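Centromeric protein-C, isoform A (Drosophila melanogaster, PDB 6O2K) probably acts as an adaptor between centromeric chromatin and other proteins, its C-terminal part forming the dimeric cupin domain described here. Local coordinates at residues W17-G22 with I131-V136; A24-S29 with S38-L43; G50-F55 with Y66-P71. One frame throughout, in Å; residues are numbered along the deposited sequence.

Contact 1: residues W17-G22 with I131-V136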
ATOM      1  N   TRP B  17       7.311  13.276  -0.274  1.00 28.82           N
ATOM      2  CA  TRP B  17       6.250  13.855  -1.090  1.00 31.18           C
ATOM      3  C   TRP B  17       4.868  13.551  -0.513  1.00 29.24           C
ATOM      4  O   TRP B  17       3.994  14.432  -0.481  1.00 27.44           O
ATOM      5  CB  TRP B  17       6.362  13.350  -2.527  1.00 32.88           C
ATOM      6  CG  TRP B  17       5.473  14.090  -3.453  1.00 43.19           C
ATOM      7  CD1 TRP B  17       5.686  15.327  -3.993  1.00 48.68           C
ATOM      8  CD2 TRP B  17       4.204  13.657  -3.933  1.00 45.55           C
ATOM      9  NE1 TRP B  17       4.630  15.681  -4.793  1.00 51.36           N
ATOM     10  CE2 TRP B  17       3.704  14.674  -4.769  1.00 49.25           C
ATOM     11  CE3 TRP B  17       3.441  12.510  -3.737  1.00 43.23           C
ATOM     12  CZ2 TRP B  17       2.478  14.571  -5.411  1.00 51.43           C
ATOM     13  CZ3 TRP B  17       2.227  12.409  -4.373  1.00 48.07           C
ATOM     14  CH2 TRP B  17       1.756  13.435  -5.199  1.00 50.22           C
ATOM     15  N   LEU B  18       4.642  12.315  -0.059  1.00 25.34           N
ATOM     16  CA  LEU B  18       3.360  11.990   0.560  1.00 25.88           C
ATOM     17  C   LEU B  18       3.132  12.836   1.804  1.00 29.58           C
ATOM     18  O   LEU B  18       2.012  13.299   2.053  1.00 30.46           O
ATOM     19  CB  LEU B  18       3.278  10.496   0.904  1.00 20.19           C
ATOM     20  CG  LEU B  18       3.254   9.545  -0.291  1.00 26.30           C
ATOM     21  CD1 LEU B  18       3.418   8.076   0.119  1.00 23.22           C
ATOM     22  CD2 LEU B  18       1.990   9.756  -1.101  1.00 25.75           C
ATOM     23  N   ARG B  19       4.187  13.060   2.591  1.00 28.14           N
ATOM     24  CA  ARG B  19       4.068  13.863   3.802  1.00 32.14           C
ATOM     25  C   ARG B  19       3.892  15.346   3.514  1.00 31.44           C
ATOM     26  O   ARG B  19       3.581  16.107   4.439  1.00 29.57           O
ATOM     27  CB  ARG B  19       5.302  13.672   4.692  1.00 29.57           C
ATOM     28  CG  ARG B  19       5.396  12.301   5.376  1.00 29.70           C
ATOM     29  CD  ARG B  19       6.813  12.054   5.882  1.00 34.75           C
ATOM     30  NE  ARG B  19       7.088  12.776   7.126  1.00 33.54           N
ATOM     31  CZ  ARG B  19       8.281  12.840   7.708  1.00 41.81           C
ATOM     32  NH1 ARG B  19       9.330  12.226   7.165  1.00 42.14           N
ATOM     33  NH2 ARG B  19       8.429  13.510   8.841  1.00 44.02           N
ATOM     34  N   GLY B  20       4.093  15.780   2.273  1.00 28.79           N
ATOM     35  CA  GLY B  20       4.029  17.198   1.975  1.00 29.69           C
ATOM     36  C   GLY B  20       5.245  17.989   2.397  1.00 36.99           C
ATOM     37  O   GLY B  20       5.228  19.219   2.292  1.00 40.86           O
ATOM     38  N   VAL B  21       6.300  17.324   2.879  1.00 36.78           N
ATOM     39  CA  VAL B  21       7.529  18.015   3.263  1.00 42.30           C
ATOM     40  C   VAL B  21       8.539  18.079   2.128  1.00 43.13           C
ATOM     41  O   VAL B  21       9.587  18.721   2.277  1.00 48.21           O
ATOM     42  CB  VAL B  21       8.175  17.348   4.495  1.00 41.03           C
ATOM     43  CG1 VAL B  21       7.134  17.103   5.575  1.00 39.33           C
ATOM     44  CG2 VAL B  21       8.843  16.052   4.109  1.00 43.42           C
ATOM     45  N   GLY B  22       8.256  17.440   0.998  1.00 38.26           N
ATOM     46  CA  GLY B  22       9.145  17.439  -0.139  1.00 38.56           C
ATOM     47  C   GLY B  22       8.442  17.898  -1.395  1.00 46.31           C
ATOM     48  O   GLY B  22       7.312  17.481  -1.672  1.00 45.54           O
ATOM     49  N   ILE B 131      -0.570  12.261  16.366  1.00 29.63           N
ATOM     50  CA  ILE B 131       0.704  12.892  16.703  1.00 28.71           C
ATOM     51  C   ILE B 131       0.798  14.297  16.115  1.00 30.18           C
ATOM     52  O   ILE B 131       0.022  14.694  15.243  1.00 28.23           O
ATOM     53  CB  ILE B 131       1.902  12.051  16.232  1.00 30.53           C
ATOM     54  CG1 ILE B 131       1.764  11.732  14.745  1.00 32.32           C
ATOM     55  CG2 ILE B 131       2.008  10.787  17.056  1.00 31.24           C
ATOM     56  CD1 ILE B 131       2.978  11.076  14.151  1.00 31.86           C
ATOM     57  N   ASP B 132       1.812  15.036  16.586  1.00 28.08           N
ATOM     58  CA  ASP B 132       2.041  16.428  16.214  1.00 35.56           C
ATOM     59  C   ASP B 132       2.881  16.556  14.941  1.00 34.01           C
ATOM     60  O   ASP B 132       3.648  17.520  14.780  1.00 33.50           O
ATOM     61  CB  ASP B 132       2.688  17.160  17.394  1.00 45.30           C
ATOM     62  CG  ASP B 132       2.809  18.665  17.179  1.00 53.78           C
ATOM     63  OD1 ASP B 132       3.597  19.299  17.911  1.00 55.42           O
ATOM     64  OD2 ASP B 132       2.117  19.213  16.292  1.00 53.45           O
ATOM     65  N   LYS B 133       2.763  15.590  14.037  1.00 30.04           N
ATOM     66  CA  LYS B 133       3.391  15.631  12.725  1.00 30.70           C
ATOM     67  C   LYS B 133       2.374  15.169  11.690  1.00 29.13           C
ATOM     68  O   LYS B 133       1.368  14.535  12.017  1.00 30.22           O
ATOM     69  CB  LYS B 133       4.629  14.733  12.652  1.00 37.10           C
ATOM     70  CG  LYS B 133       5.674  14.971  13.721  1.00 51.79           C
ATOM     71  CD  LYS B 133       6.609  13.769  13.850  1.00 55.89           C
ATOM     72  CE  LYS B 133       6.747  13.025  12.529  1.00 54.92           C
ATOM     73  NZ  LYS B 133       7.886  13.533  11.719  1.00 54.84           N
ATOM     74  N   VAL B 134       2.655  15.473  10.423  1.00 28.00           N
ATOM     75  CA  VAL B 134       1.799  14.978   9.357  1.00 25.21           C
ATOM     76  C   VAL B 134       1.871  13.458   9.334  1.00 29.83           C
ATOM     77  O   VAL B 134       2.962  12.874   9.344  1.00 26.68           O
ATOM     78  CB  VAL B 134       2.222  15.572   8.007  1.00 26.33           C
ATOM     79  CG1 VAL B 134       1.507  14.854   6.874  1.00 28.05           C
ATOM     80  CG2 VAL B 134       1.921  17.052   7.965  1.00 32.57           C
ATOM     81  N   SER B 135       0.708  12.811   9.329  1.00 25.84           N
ATOM     82  CA  SER B 135       0.642  11.360   9.173  1.00 26.94           C
ATOM     83  C   SER B 135      -0.079  11.031   7.876  1.00 24.20           C
ATOM     84  O   SER B 135      -0.852  11.839   7.350  1.00 23.02           O
ATOM     85  CB  SER B 135      -0.072  10.668  10.347  1.00 26.44           C
ATOM     86  OG  SER B 135       0.584  10.911  11.576  1.00 21.85           O
ATOM     87  N   VAL B 136       0.176   9.829   7.363  1.00 18.97           N
ATOM     88  CA  VAL B 136      -0.310   9.425   6.049  1.00 19.14           C
ATOM     89  C   VAL B 136      -0.841   8.004   6.137  1.00 22.31           C
ATOM     90  O   VAL B 136      -0.156   7.117   6.660  1.00 19.71           O
ATOM     91  CB  VAL B 136       0.804   9.496   4.990  1.00 21.06           C
ATOM     92  CG1 VAL B 136       0.285   9.044   3.640  1.00 19.93           C
ATOM     93  CG2 VAL B 136       1.382  10.902   4.910  1.00 25.78           C
TER
HETATM   94  O   HOH W   1       5.445  14.097   8.950  1.00 30.40           O
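The C-terminal end of helix 6-19, closed by a Schellman motif, meets the entry to strand 135-141 of the cupin fold: Leu-18 and Arg-19 lie against Val-134 and Val-136. Gly-20 turns the chain out of the helix at a positive phi, where a side chain would be jammed against the preceding carbonyl, and its N bonds back to Trp-17 O. Two valines press on the last helical turn, meeting mostly its carbonyl oxygens. Val-134 CG1 is 3.4 Å from Arg-19 O; anti to the valine's backbone N (chi1 169°), this methyl is the branch that reaches the helix end. Val-136 CG2 comes within 3.8 Å of Leu-18 O, while its CG1 makes an apolar pair with Leu-18 CB at 4.3 Å. The polar part is bridged by water. One water accepts from Arg-19 NE at 2.8 Å, in the guanidinium plane at its edge, and donates to Val-134 O at 2.8 Å, so the arginine is tied to the strand entry indirectly. Farther out, Arg-19 NH2 and Lys-133 NZ, two donors, approach to 2.9 Å. Acidic residues of the second subunit probably offset this gathering of positive charge: Lys-133 forms a salt bridge with its Asp-5, and Arg-19 NH1 has a long, weak ion pair with its Glu-8. Within the subunit, Arg-68 of strand 64-69 donates to Trp-17 O and Leu-18 O, and Ser-135 pairs through its backbone with Phe-69, so the helix end sits over two adjacent strands of the larger sheet.

Contact 2: residues A24-S29 with S38-L43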
ATOM      1  N   ALA B  24       9.942  17.696  -4.531  1.00 46.85           N
ATOM      2  CA  ALA B  24      10.292  16.851  -5.661  1.00 39.81           C
ATOM      3  C   ALA B  24       9.291  15.709  -5.743  1.00 34.48           C
ATOM      4  O   ALA B  24       9.121  14.985  -4.757  1.00 29.48           O
ATOM      5  CB  ALA B  24      11.702  16.298  -5.518  1.00 37.87           C
ATOM      6  N   PRO B  25       8.604  15.526  -6.866  1.00 40.29           N
ATOM      7  CA  PRO B  25       7.656  14.416  -6.984  1.00 37.08           C
ATOM      8  C   PRO B  25       8.388  13.096  -7.144  1.00 32.75           C
ATOM      9  O   PRO B  25       9.569  13.073  -7.531  1.00 29.71           O
ATOM     10  CB  PRO B  25       6.862  14.767  -8.250  1.00 40.14           C
ATOM     11  CG  PRO B  25       7.825  15.546  -9.073  1.00 46.83           C
ATOM     12  CD  PRO B  25       8.635  16.355  -8.084  1.00 47.92           C
ATOM     13  N   PRO B  26       7.722  11.976  -6.862  1.00 28.77           N
ATOM     14  CA  PRO B  26       8.327  10.673  -7.156  1.00 25.81           C
ATOM     15  C   PRO B  26       8.749  10.605  -8.617  1.00 29.38           C
ATOM     16  O   PRO B  26       8.202  11.296  -9.478  1.00 31.53           O
ATOM     17  CB  PRO B  26       7.201   9.671  -6.848  1.00 27.98           C
ATOM     18  CG  PRO B  26       6.192  10.429  -6.051  1.00 29.06           C
ATOM     19  CD  PRO B  26       6.310  11.863  -6.461  1.00 26.94           C
ATOM     20  N   SER B  27       9.752   9.784  -8.888  1.00 29.29           N
ATOM     21  CA  SER B  27      10.304   9.709 -10.233  1.00 34.99           C
ATOM     22  C   SER B  27       9.298   9.108 -11.213  1.00 31.20           C
ATOM     23  O   SER B  27       8.505   8.230 -10.868  1.00 23.52           O
ATOM     24  CB  SER B  27      11.582   8.874 -10.225  1.00 45.48           C
ATOM     25  OG  SER B  27      11.429   7.702  -9.439  1.00 52.93           O
ATOM     26  N   ALA B  28       9.327   9.592 -12.449  1.00 32.82           N
ATOM     27  CA  ALA B  28       8.437   9.054 -13.464  1.00 35.61           C
ATOM     28  C   ALA B  28       9.105   7.887 -14.196  1.00 32.51           C
ATOM     29  O   ALA B  28      10.261   7.536 -13.946  1.00 33.98           O
ATOM     30  CB  ALA B  28       8.012  10.159 -14.433  1.00 38.53           C
ATOM     31  N   SER B  29       8.360   7.262 -15.106  1.00 28.01           N
ATOM     32  CA  SER B  29       8.900   6.196 -15.935  0.51 28.54           C
ATOM     33  C   SER B  29       8.151   6.190 -17.259  1.00 28.67           C
ATOM     34  O   SER B  29       7.007   6.633 -17.339  1.00 28.68           O
ATOM     35  CB  SER B  29       8.793   4.831 -15.242  0.51 29.99           C
ATOM     36  OG  SER B  29       7.558   4.203 -15.531  0.51 27.15           O
ATOM     37  N   SER B  38      -0.456   2.994 -13.050  1.00 18.70           N
ATOM     38  CA  SER B  38      -0.650   4.264 -12.352  1.00 21.05           C
ATOM     39  C   SER B  38       0.609   4.555 -11.540  1.00 18.55           C
ATOM     40  O   SER B  38       0.861   3.901 -10.520  1.00 18.60           O
ATOM     41  CB  SER B  38      -1.891   4.218 -11.465  1.00 24.76           C
ATOM     42  OG  SER B  38      -3.033   3.962 -12.257  1.00 24.49           O
ATOM     43  N   SER B  39       1.379   5.551 -11.985  1.00 18.77           N
ATOM     44  CA  SER B  39       2.647   5.892 -11.357  0.54 20.29           C
ATOM     45  C   SER B  39       2.426   6.849 -10.192  1.00 21.42           C
ATOM     46  O   SER B  39       1.496   7.645 -10.189  1.00 21.85           O
ATOM     47  CB  SER B  39       3.595   6.527 -12.375  0.54 21.64           C
ATOM     48  OG  SER B  39       3.134   7.816 -12.752  0.54 22.62           O
ATOM     49  N   ALA B  40       3.308   6.764  -9.188  1.00 24.71           N
ATOM     50  CA  ALA B  40       3.223   7.715  -8.083  1.00 22.06           C
ATOM     51  C   ALA B  40       3.494   9.137  -8.560  1.00 20.49           C
ATOM     52  O   ALA B  40       2.995  10.105  -7.968  1.00 21.50           O
ATOM     53  CB  ALA B  40       4.206   7.338  -6.971  1.00 23.19           C
ATOM     54  N   ASN B  41       4.275   9.280  -9.635  1.00 19.25           N
ATOM     55  CA  ASN B  41       4.561  10.594 -10.202  1.00 21.82           C
ATOM     56  C   ASN B  41       3.281  11.322 -10.617  1.00 23.91           C
ATOM     57  O   ASN B  41       3.230  12.561 -10.603  1.00 26.68           O
ATOM     58  CB  ASN B  41       5.511  10.413 -11.388  1.00 26.63           C
ATOM     59  CG  ASN B  41       5.760  11.687 -12.143  1.00 31.82           C
ATOM     60  OD1 ASN B  41       5.014  12.039 -13.066  1.00 34.22           O
ATOM     61  ND2 ASN B  41       6.819  12.395 -11.763  1.00 31.11           N
ATOM     62  N   GLU B  42       2.244  10.577 -10.981  1.00 20.37           N
ATOM     63  CA  GLU B  42       0.985  11.157 -11.442  1.00 24.77           C
ATOM     64  C   GLU B  42       0.092  11.636 -10.300  1.00 29.47           C
ATOM     65  O   GLU B  42      -0.855  12.388 -10.555  1.00 30.59           O
ATOM     66  CB  GLU B  42       0.236  10.123 -12.298  1.00 30.67           C
ATOM     67  CG  GLU B  42      -0.907  10.671 -13.151  1.00 38.24           C
ATOM     68  CD  GLU B  42      -1.746   9.572 -13.799  1.00 39.35           C
ATOM     69  OE1 GLU B  42      -1.446   8.378 -13.593  1.00 36.50           O
ATOM     70  OE2 GLU B  42      -2.713   9.900 -14.521  1.00 41.92           O
ATOM     71  N   LEU B  43       0.365  11.230  -9.061  1.00 27.04           N
ATOM     72  CA  LEU B  43      -0.500  11.585  -7.941  1.00 27.51           C
ATOM     73  C   LEU B  43      -0.512  13.090  -7.732  1.00 32.08           C
ATOM     74  O   LEU B  43       0.518  13.751  -7.865  1.00 37.52           O
ATOM     75  CB  LEU B  43      -0.012  10.912  -6.660  1.00 23.91           C
ATOM     76  CG  LEU B  43      -0.064   9.389  -6.589  1.00 21.27           C
ATOM     77  CD1 LEU B  43       0.712   8.920  -5.382  1.00 18.73           C
ATOM     78  CD2 LEU B  43      -1.513   8.938  -6.515  1.00 24.76           C
TER
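Pro-26 and Ala-40 make the dense, buried side of this loop-to-loop contact, in which 24-29 runs past a short 3-10 turn at 40-42. The pyrrolidine ring of Pro-26 lies alongside the turn: its CG is 3.8 Å from Ala-40 CB and 3.7 Å from Ala-40 O. Next to it, Asn-41 supplies the polar link. With CG anti to its backbone N (chi1 174°), the side chain extends across to the other loop, and ND2 donates to Pro-26 O at 2.9 Å. This bond is nearly straight, 170° at the hydrogen, and the carbonyl oxygen lies in the amide plane. Ala-28 CB then sits over one face of the same amide, 3.6 Å from Asn-41 CG and almost as near to the two atoms beyond it; bond and methyl together hold the amide in its rotation. The outer side is looser. Pro-25, exposed, only brushes the amide, with its CB 4.2 Å from Asn-41 ND2, and Ser-27 turns its CB away from the other loop. With an alanine in place of Asn-41, the carbonyl of Pro-26 would probably lose its side-chain donor and the methyl of Ala-28 the flat surface it rests on. Pro-26 also packs on Leu-14 and Trp-17 of helix 6-19. The second subunit borders the contact as well: its Arg-112 and Asp-115 bond to Ala-28 O and Ala-40 N, and Ser-38 continues a beta ladder with one of its strands, placing both loops between the helix of their own chain and the dimer interface.

Contact 3: residues G50-F55 with Y66-P71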
ATOM      1  N   GLY B  50     -10.447  20.053   4.614  1.00 28.43           N
ATOM      2  CA  GLY B  50      -9.168  20.216   5.269  1.00 36.72           C
ATOM      3  C   GLY B  50      -8.256  19.010   5.248  1.00 37.51           C
ATOM      4  O   GLY B  50      -7.149  19.088   5.798  1.00 37.77           O
ATOM      5  N   ILE B  51      -8.671  17.894   4.648  1.00 37.99           N
ATOM      6  CA  ILE B  51      -7.836  16.699   4.559  1.00 32.66           C
ATOM      7  C   ILE B  51      -7.343  16.558   3.130  1.00 32.80           C
ATOM      8  O   ILE B  51      -8.124  16.741   2.186  1.00 24.20           O
ATOM      9  CB  ILE B  51      -8.607  15.440   4.987  1.00 35.22           C
ATOM     10  CG1 ILE B  51      -8.979  15.535   6.461  1.00 39.93           C
ATOM     11  CG2 ILE B  51      -7.778  14.193   4.729  1.00 33.56           C
ATOM     12  CD1 ILE B  51     -10.275  14.915   6.760  1.00 42.39           C
ATOM     13  N   ASP B  52      -6.054  16.227   2.959  1.00 28.41           N
ATOM     14  CA  ASP B  52      -5.501  16.093   1.615  1.00 28.84           C
ATOM     15  C   ASP B  52      -5.695  14.654   1.136  1.00 27.56           C
ATOM     16  O   ASP B  52      -5.363  13.714   1.857  1.00 31.68           O
ATOM     17  CB  ASP B  52      -4.014  16.480   1.599  1.00 26.61           C
ATOM     18  CG  ASP B  52      -3.789  18.001   1.630  1.00 37.18           C
ATOM     19  OD1 ASP B  52      -2.700  18.449   2.074  1.00 35.60           O
ATOM     20  OD2 ASP B  52      -4.696  18.749   1.211  1.00 34.11           O
ATOM     21  N   TYR B  53      -6.253  14.478  -0.065  1.00 23.57           N
ATOM     22  CA  TYR B  53      -6.469  13.160  -0.655  1.00 23.26           C
ATOM     23  C   TYR B  53      -5.755  13.065  -1.998  1.00 27.15           C
ATOM     24  O   TYR B  53      -5.770  14.016  -2.783  1.00 24.58           O
ATOM     25  CB  TYR B  53      -7.959  12.873  -0.887  1.00 26.00           C
ATOM     26  CG  TYR B  53      -8.804  12.872   0.354  1.00 20.92           C
ATOM     27  CD1 TYR B  53      -9.408  14.040   0.801  1.00 24.65           C
ATOM     28  CD2 TYR B  53      -9.013  11.696   1.073  1.00 22.14           C
ATOM     29  CE1 TYR B  53     -10.197  14.043   1.940  1.00 28.11           C
ATOM     30  CE2 TYR B  53      -9.800  11.685   2.216  1.00 25.10           C
ATOM     31  CZ  TYR B  53     -10.387  12.866   2.645  1.00 23.34           C
ATOM     32  OH  TYR B  53     -11.172  12.880   3.774  1.00 28.65           O
ATOM     33  N   ALA B  54      -5.171  11.904  -2.292  1.00 24.71           N
ATOM     34  CA  ALA B  54      -4.641  11.672  -3.632  1.00 20.57           C
ATOM     35  C   ALA B  54      -4.884  10.224  -4.022  1.00 25.58           C
ATOM     36  O   ALA B  54      -4.413   9.315  -3.336  1.00 26.84           O
ATOM     37  CB  ALA B  54      -3.145  12.018  -3.705  1.00 24.54           C
ATOM     38  N   PHE B  55      -5.601   9.992  -5.122  1.00 21.51           N
ATOM     39  CA  PHE B  55      -5.877   8.624  -5.553  1.00 20.19           C
ATOM     40  C   PHE B  55      -5.151   8.289  -6.851  1.00 24.02           C
ATOM     41  O   PHE B  55      -4.995   9.142  -7.735  1.00 19.43           O
ATOM     42  CB  PHE B  55      -7.382   8.389  -5.722  1.00 21.14           C
ATOM     43  CG  PHE B  55      -8.088   8.165  -4.431  1.00 25.02           C
ATOM     44  CD1 PHE B  55      -8.494   9.240  -3.653  1.00 29.94           C
ATOM     45  CD2 PHE B  55      -8.335   6.883  -3.977  1.00 24.08           C
ATOM     46  CE1 PHE B  55      -9.141   9.035  -2.449  1.00 27.15           C
ATOM     47  CE2 PHE B  55      -8.980   6.672  -2.768  1.00 26.54           C
ATOM     48  CZ  PHE B  55      -9.371   7.746  -2.005  1.00 25.36           C
ATOM     49  N   TYR B  66      -4.295   7.813  -0.979  1.00 17.77           N
ATOM     50  CA  TYR B  66      -3.674   8.247   0.265  1.00 19.83           C
ATOM     51  C   TYR B  66      -4.477   9.379   0.878  1.00 20.85           C
ATOM     52  O   TYR B  66      -4.991  10.252   0.164  1.00 21.95           O
ATOM     53  CB  TYR B  66      -2.222   8.728   0.050  1.00 21.38           C
ATOM     54  CG  TYR B  66      -1.328   7.656  -0.529  1.00 19.94           C
ATOM     55  CD1 TYR B  66      -0.746   6.699   0.282  1.00 19.64           C
ATOM     56  CD2 TYR B  66      -1.081   7.604  -1.902  1.00 18.80           C
ATOM     57  CE1 TYR B  66       0.068   5.693  -0.262  1.00 20.69           C
ATOM     58  CE2 TYR B  66      -0.273   6.630  -2.448  1.00 19.12           C
ATOM     59  CZ  TYR B  66       0.294   5.672  -1.627  1.00 19.82           C
ATOM     60  OH  TYR B  66       1.085   4.698  -2.199  1.00 17.30           O
ATOM     61  N   MET B  67      -4.562   9.360   2.208  1.00 19.80           N
ATOM     62  CA  MET B  67      -5.042  10.475   3.009  1.00 24.19           C
ATOM     63  C   MET B  67      -3.872  11.048   3.793  1.00 22.92           C
ATOM     64  O   MET B  67      -3.179  10.308   4.503  1.00 20.23           O
ATOM     65  CB  MET B  67      -6.136  10.027   3.977  1.00 18.39           C
ATOM     66  CG  MET B  67      -7.307   9.343   3.335  1.00 18.87           C
ATOM     67  SD  MET B  67      -8.563   9.049   4.606  1.00 24.27           S
ATOM     68  CE  MET B  67      -9.579   7.790   3.821  1.00 23.00           C
ATOM     69  N   ARG B  68      -3.667  12.359   3.665  1.00 18.89           N
ATOM     70  CA  ARG B  68      -2.627  13.111   4.350  1.00 23.34           C
ATOM     71  C   ARG B  68      -3.302  13.974   5.407  1.00 24.00           C
ATOM     72  O   ARG B  68      -4.176  14.804   5.080  1.00 25.80           O
ATOM     73  CB  ARG B  68      -1.832  13.983   3.368  1.00 22.74           C
ATOM     74  CG  ARG B  68      -0.760  14.837   4.023  1.00 26.76           C
ATOM     75  CD  ARG B  68      -0.405  16.044   3.155  1.00 32.84           C
ATOM     76  NE  ARG B  68       0.527  15.693   2.090  1.00 36.79           N
ATOM     77  CZ  ARG B  68       0.616  16.334   0.930  1.00 37.57           C
ATOM     78  NH1 ARG B  68       1.504  15.944   0.033  1.00 32.23           N
ATOM     79  NH2 ARG B  68      -0.181  17.362   0.663  1.00 33.92           N
ATOM     80  N   PHE B  69      -2.906  13.760   6.662  1.00 21.71           N
ATOM     81  CA  PHE B  69      -3.485  14.420   7.822  1.00 23.00           C
ATOM     82  C   PHE B  69      -2.477  15.390   8.410  1.00 25.61           C
ATOM     83  O   PHE B  69      -1.325  15.024   8.677  1.00 24.49           O
ATOM     84  CB  PHE B  69      -3.874  13.428   8.922  1.00 23.55           C
ATOM     85  CG  PHE B  69      -5.142  12.666   8.661  1.00 23.83           C
ATOM     86  CD1 PHE B  69      -5.199  11.723   7.650  1.00 24.74           C
ATOM     87  CD2 PHE B  69      -6.263  12.862   9.463  1.00 25.26           C
ATOM     88  CE1 PHE B  69      -6.357  10.981   7.432  1.00 21.26           C
ATOM     89  CE2 PHE B  69      -7.433  12.131   9.253  1.00 22.67           C
ATOM     90  CZ  PHE B  69      -7.478  11.197   8.222  1.00 23.29           C
ATOM     91  N   LYS B  70      -2.943  16.601   8.664  1.00 27.30           N
ATOM     92  CA  LYS B  70      -2.184  17.585   9.376  1.00 30.14           C
ATOM     93  C   LYS B  70      -2.029  17.152  10.833  1.00 25.27           C
ATOM     94  O   LYS B  70      -2.736  16.258  11.293  1.00 24.33           O
ATOM     95  CB  LYS B  70      -2.895  18.924   9.283  1.00 34.33           C
ATOM     96  CG  LYS B  70      -3.021  19.377   7.891  1.00 40.16           C
ATOM     97  CD  LYS B  70      -1.618  19.577   7.451  1.00 54.01           C
ATOM     98  CE  LYS B  70      -1.636  20.114   6.053  1.00 62.35           C
ATOM     99  NZ  LYS B  70      -0.232  20.271   5.657  1.00 64.87           N
ATOM    100  N   PRO B  71      -1.121  17.769  11.591  1.00 27.85           N
ATOM    101  CA  PRO B  71      -0.954  17.370  12.996  1.00 31.71           C
ATOM    102  C   PRO B  71      -2.268  17.403  13.759  1.00 32.94           C
ATOM    103  O   PRO B  71      -2.986  18.402  13.750  1.00 32.61           O
ATOM    104  CB  PRO B  71       0.034  18.405  13.543  1.00 33.91           C
ATOM    105  CG  PRO B  71       0.826  18.816  12.379  1.00 37.03           C
ATOM    106  CD  PRO B  71      -0.099  18.755  11.184  1.00 30.79           C
TER
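A salt bridge made almost at right angles distinguishes this pair of antiparallel strands: Arg-68 NH2 bonds to Asp-52 OD1 at 3.1 Å with the guanidinium and carboxylate planes 83° apart. The oxygen lies at the edge of the guanidinium, near its plane, but is itself approached from above the carboxylate. The first two torsions of Arg-68 carry its CD alongside the aspartate, within 3.5 Å of Asp-52 OD1, and the bend at chi3 (-81°) then turns the guanidinium so that NH2 meets that oxygen. Beneath the ions the backbones pair tightly. Asp-52 and Arg-68 are a hydrogen-bonded pair, with Arg-68 N to Asp-52 O at 2.8 Å and Asp-52 N to Arg-68 O at 3.2 Å. Ala-54 and Tyr-66 form the second such pair, and the non-hydrogen-bonded pair Tyr-53 and Met-67 lies between them. On the face of Tyr-53 and Met-67 the contact is apolar. Met-67 CG reaches Tyr-53 CE2 at 3.6 Å, and the sulfur SD makes an oblique Met-aromatic contact, 5.0 Å from the centroid of the Tyr-53 ring. Ile-51 CG2 covers one face of that ring toward its rim and also stands over a face of Phe-69, 4.4 Å from CE1. Arg-75 of the smaller sheet receives these side chains and bonds to Tyr-53 OH, while Phe-69 meets Phe-94 edge-to-face. The hairpin thus turns its apolar face toward the other sheet of the cupin barrel. On the opposite face, Arg-68 spends NE and NH1 on Leu-18 O and Trp-17 O and lies in cation-pi contact with Phe-45. Its charge is therefore probably stabilised jointly by Asp-52, the carbonyl end of helix 6-19 and an aromatic ring, the carboxylate gripping a single nitrogen.

Arg-68 joins contacts 1 and 3, whose centres are about 9 Å apart: its NE lies 2.8 Å from Leu-18 O, and beside it Phe-69 N is 2.9 Å from Ser-135 O, continuing the sheet from one contact to the other. Contact 2 lies about 17 Å from each of the others, centre to centre. Trp-17 connects it to contact 1, its CD2 packing 3.7 Å from Pro-26 CD, and Leu-43 connects it to contact 3, CD1 lying 3.8 Å from Tyr-66 CE2. Along the chain, both contacts 2 and 3 fall inside the loop closed by contact 1. Contacts 1 and 2 both touch the second subunit, contact 2 with more of its residues, whereas contact 3 belongs mainly to the barrel.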